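Local atomic coordinates of Emp46p (Saccharomyces cerevisiae, PDB entry 2A6V), a protein that serves as a calcium-independent lectin-like cargo receptor involved in glycoprotein secretion, and binds potassium in its carbohydrate recognition domain. Residues E39-L44 against S209-K214. Numbering follows the deposited sequence.
Sequences EGRFVL and SFEILK
R41 reaches E211 along the face of the sheet that also carries V43. R41 CB lies 3.5 Å from I212 O and also touches L213 CG; CG, tucked between its own N and C (chi1 88°), already lies near E211 OE1 with L213 CD1 beside it, and a bend at chi2 turns the chain toward the carboxylate. CD and CZ also face OE1. R41 NE donates to E211 OE1 at 2.9 Å, nearly straight and within the guanidinium plane, though it meets that oxygen from above the carboxylate plane. R41 NH2 adds a weak bond to E211 OE2 at 3.3 Å, NH1 reaches the carbonyl of E38, and V43 CG2 lies over one guanidinium face, toward its rim. S209 OG donates to E211 OE2 at 2.7 Å, a water donates to the same oxygen, and R73 forms a second salt bridge at OE1. In the backbone, F42 and I212 are an antiparallel hydrogen-bonded pair, and L44 N donates to F210 O at 2.8 Å. On the opposite face L44 CD1 packs 3.8 Å from I212 CG1, both side chains touching L54 of the other sheet in this legume-lectin-like beta sandwich. With two arginines, a serine hydroxyl and a water around it, the buried E211 carboxylate is probably held ionised.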
loop_
_atom_site.group_PDB
_atom_site.type_symbol
_atom_site.label_atom_id
_atom_site.label_comp_id
_atom_site.label_asym_id
_atom_site.label_seq_id
_atom_site.Cartn_x
_atom_site.Cartn_y
_atom_site.Cartn_z
ATOM N N GLU A 39 2.166 20.308 3.297
ATOM C CA GLU A 39 3.447 20.477 4.005
ATOM C C GLU A 39 4.350 19.235 3.861
ATOM O O GLU A 39 4.888 18.697 4.849
ATOM C CB GLU A 39 3.218 20.881 5.473
ATOM C CG GLU A 39 2.456 22.194 5.692
ATOM C CD GLU A 39 3.190 23.448 5.225
ATOM O OE1 GLU A 39 2.609 24.543 5.387
ATOM O OE2 GLU A 39 4.322 23.367 4.707
ATOM N N GLY A 40 4.528 18.808 2.619
ATOM C CA GLY A 40 5.549 17.848 2.264
ATOM C C GLY A 40 5.172 16.377 2.372
ATOM O O GLY A 40 6.028 15.529 2.164
ATOM N N ARG A 41 3.921 16.074 2.699
ATOM C CA ARG A 41 3.473 14.675 2.608
ATOM C C ARG A 41 2.023 14.581 2.211
ATOM O O ARG A 41 1.256 15.566 2.291
ATOM C CB ARG A 41 3.767 13.909 3.906
ATOM C CG ARG A 41 2.734 13.931 5.001
ATOM C CD ARG A 41 2.372 15.290 5.523
ATOM N NE ARG A 41 1.516 15.273 6.711
ATOM C CZ ARG A 41 1.027 16.346 7.286
ATOM N NH1 ARG A 41 1.210 17.542 6.746
ATOM N NH2 ARG A 41 0.316 16.226 8.392
ATOM N N PHE A 42 1.637 13.415 1.706
ATOM C CA PHE A 42 0.250 13.175 1.392
ATOM C C PHE A 42 -0.516 12.735 2.625
ATOM O O PHE A 42 -0.058 11.888 3.371
ATOM C CB PHE A 42 0.101 12.103 0.323
ATOM C CG PHE A 42 0.386 12.566 -1.078
ATOM C CD1 PHE A 42 -0.432 13.493 -1.701
ATOM C CD2 PHE A 42 1.461 12.053 -1.788
ATOM C CE1 PHE A 42 -0.156 13.898 -3.027
ATOM C CE2 PHE A 42 1.715 12.434 -3.110
ATOM C CZ PHE A 42 0.915 13.346 -3.712
ATOM N N VAL A 43 -1.658 13.346 2.854
ATOM C CA VAL A 43 -2.575 12.930 3.888
ATOM C C VAL A 43 -3.729 12.249 3.143
ATOM O O VAL A 43 -4.499 12.907 2.418
ATOM C CB VAL A 43 -3.072 14.109 4.736
ATOM C CG1 VAL A 43 -4.071 13.615 5.791
ATOM C CG2 VAL A 43 -1.888 14.841 5.380
ATOM N N LEU A 44 -3.817 10.932 3.274
ATOM C CA LEU A 44 -4.837 10.156 2.582
ATOM C C LEU A 44 -6.205 10.422 3.162
ATOM O O LEU A 44 -7.178 10.470 2.408
ATOM C CB LEU A 44 -4.517 8.652 2.674
ATOM C CG LEU A 44 -3.270 8.167 1.940
ATOM C CD1 LEU A 44 -2.909 6.752 2.388
ATOM C CD2 LEU A 44 -3.460 8.182 0.432
ATOM N N SER A 209 -5.090 9.939 10.896
ATOM C CA SER A 209 -4.467 10.547 9.731
ATOM C C SER A 209 -3.463 9.580 9.121
ATOM O O SER A 209 -2.329 9.456 9.597
ATOM C CB SER A 209 -3.798 11.876 10.100
ATOM O OG SER A 209 -3.354 12.523 8.911
ATOM N N PHE A 210 -3.884 8.898 8.070
ATOM C CA PHE A 210 -3.000 8.010 7.324
ATOM C C PHE A 210 -2.263 8.814 6.282
ATOM O O PHE A 210 -2.884 9.485 5.462
ATOM C CB PHE A 210 -3.797 6.882 6.664
ATOM C CG PHE A 210 -4.419 5.925 7.651
ATOM C CD1 PHE A 210 -3.627 5.016 8.338
ATOM C CD2 PHE A 210 -5.778 5.943 7.898
ATOM C CE1 PHE A 210 -4.180 4.111 9.221
ATOM C CE2 PHE A 210 -6.338 5.037 8.811
ATOM C CZ PHE A 210 -5.515 4.127 9.459
ATOM N N GLU A 211 -0.942 8.732 6.308
ATOM C CA GLU A 211 -0.076 9.634 5.537
ATOM C C GLU A 211 0.997 8.882 4.787
ATOM O O GLU A 211 1.542 7.904 5.300
ATOM C CB GLU A 211 0.561 10.666 6.446
ATOM C CG GLU A 211 -0.447 11.345 7.355
ATOM C CD GLU A 211 0.103 12.473 8.191
ATOM O OE1 GLU A 211 1.318 12.750 8.111
ATOM O OE2 GLU A 211 -0.684 13.099 8.921
ATOM N N ILE A 212 1.321 9.350 3.579
ATOM C CA ILE A 212 2.395 8.802 2.753
ATOM C C ILE A 212 3.487 9.878 2.612
ATOM O O ILE A 212 3.227 10.966 2.076
ATOM C CB ILE A 212 1.871 8.365 1.370
ATOM C CG1 ILE A 212 0.763 7.301 1.511
ATOM C CG2 ILE A 212 2.988 7.863 0.515
ATOM C CD1 ILE A 212 1.203 5.968 2.108
ATOM N N LEU A 213 4.700 9.566 3.037
ATOM C CA LEU A 213 5.802 10.524 3.001
ATOM C C LEU A 213 6.727 10.298 1.812
ATOM O O LEU A 213 7.340 11.251 1.313
ATOM C CB LEU A 213 6.619 10.442 4.295
ATOM C CG LEU A 213 6.030 11.215 5.472
ATOM C CD1 LEU A 213 4.722 10.648 5.941
ATOM C CD2 LEU A 213 7.071 11.244 6.567
ATOM N N LYS A 214 6.844 9.051 1.340
ATOM C CA LYS A 214 7.784 8.694 0.289
ATOM C C LYS A 214 7.330 7.389 -0.348
ATOM O O LYS A 214 6.650 6.559 0.278
ATOM C CB LYS A 214 9.198 8.557 0.835
ATOM C CG LYS A 214 10.296 8.342 -0.165
ATOM C CD LYS A 214 11.722 8.510 0.487
ATOM C CE LYS A 214 11.782 8.186 1.969
ATOM N NZ LYS A 214 13.199 8.184 2.485
HETATM O O HOH W 1 7.692 13.623 2.812
HETATM O O HOH W 2 -0.010 14.722 10.855
#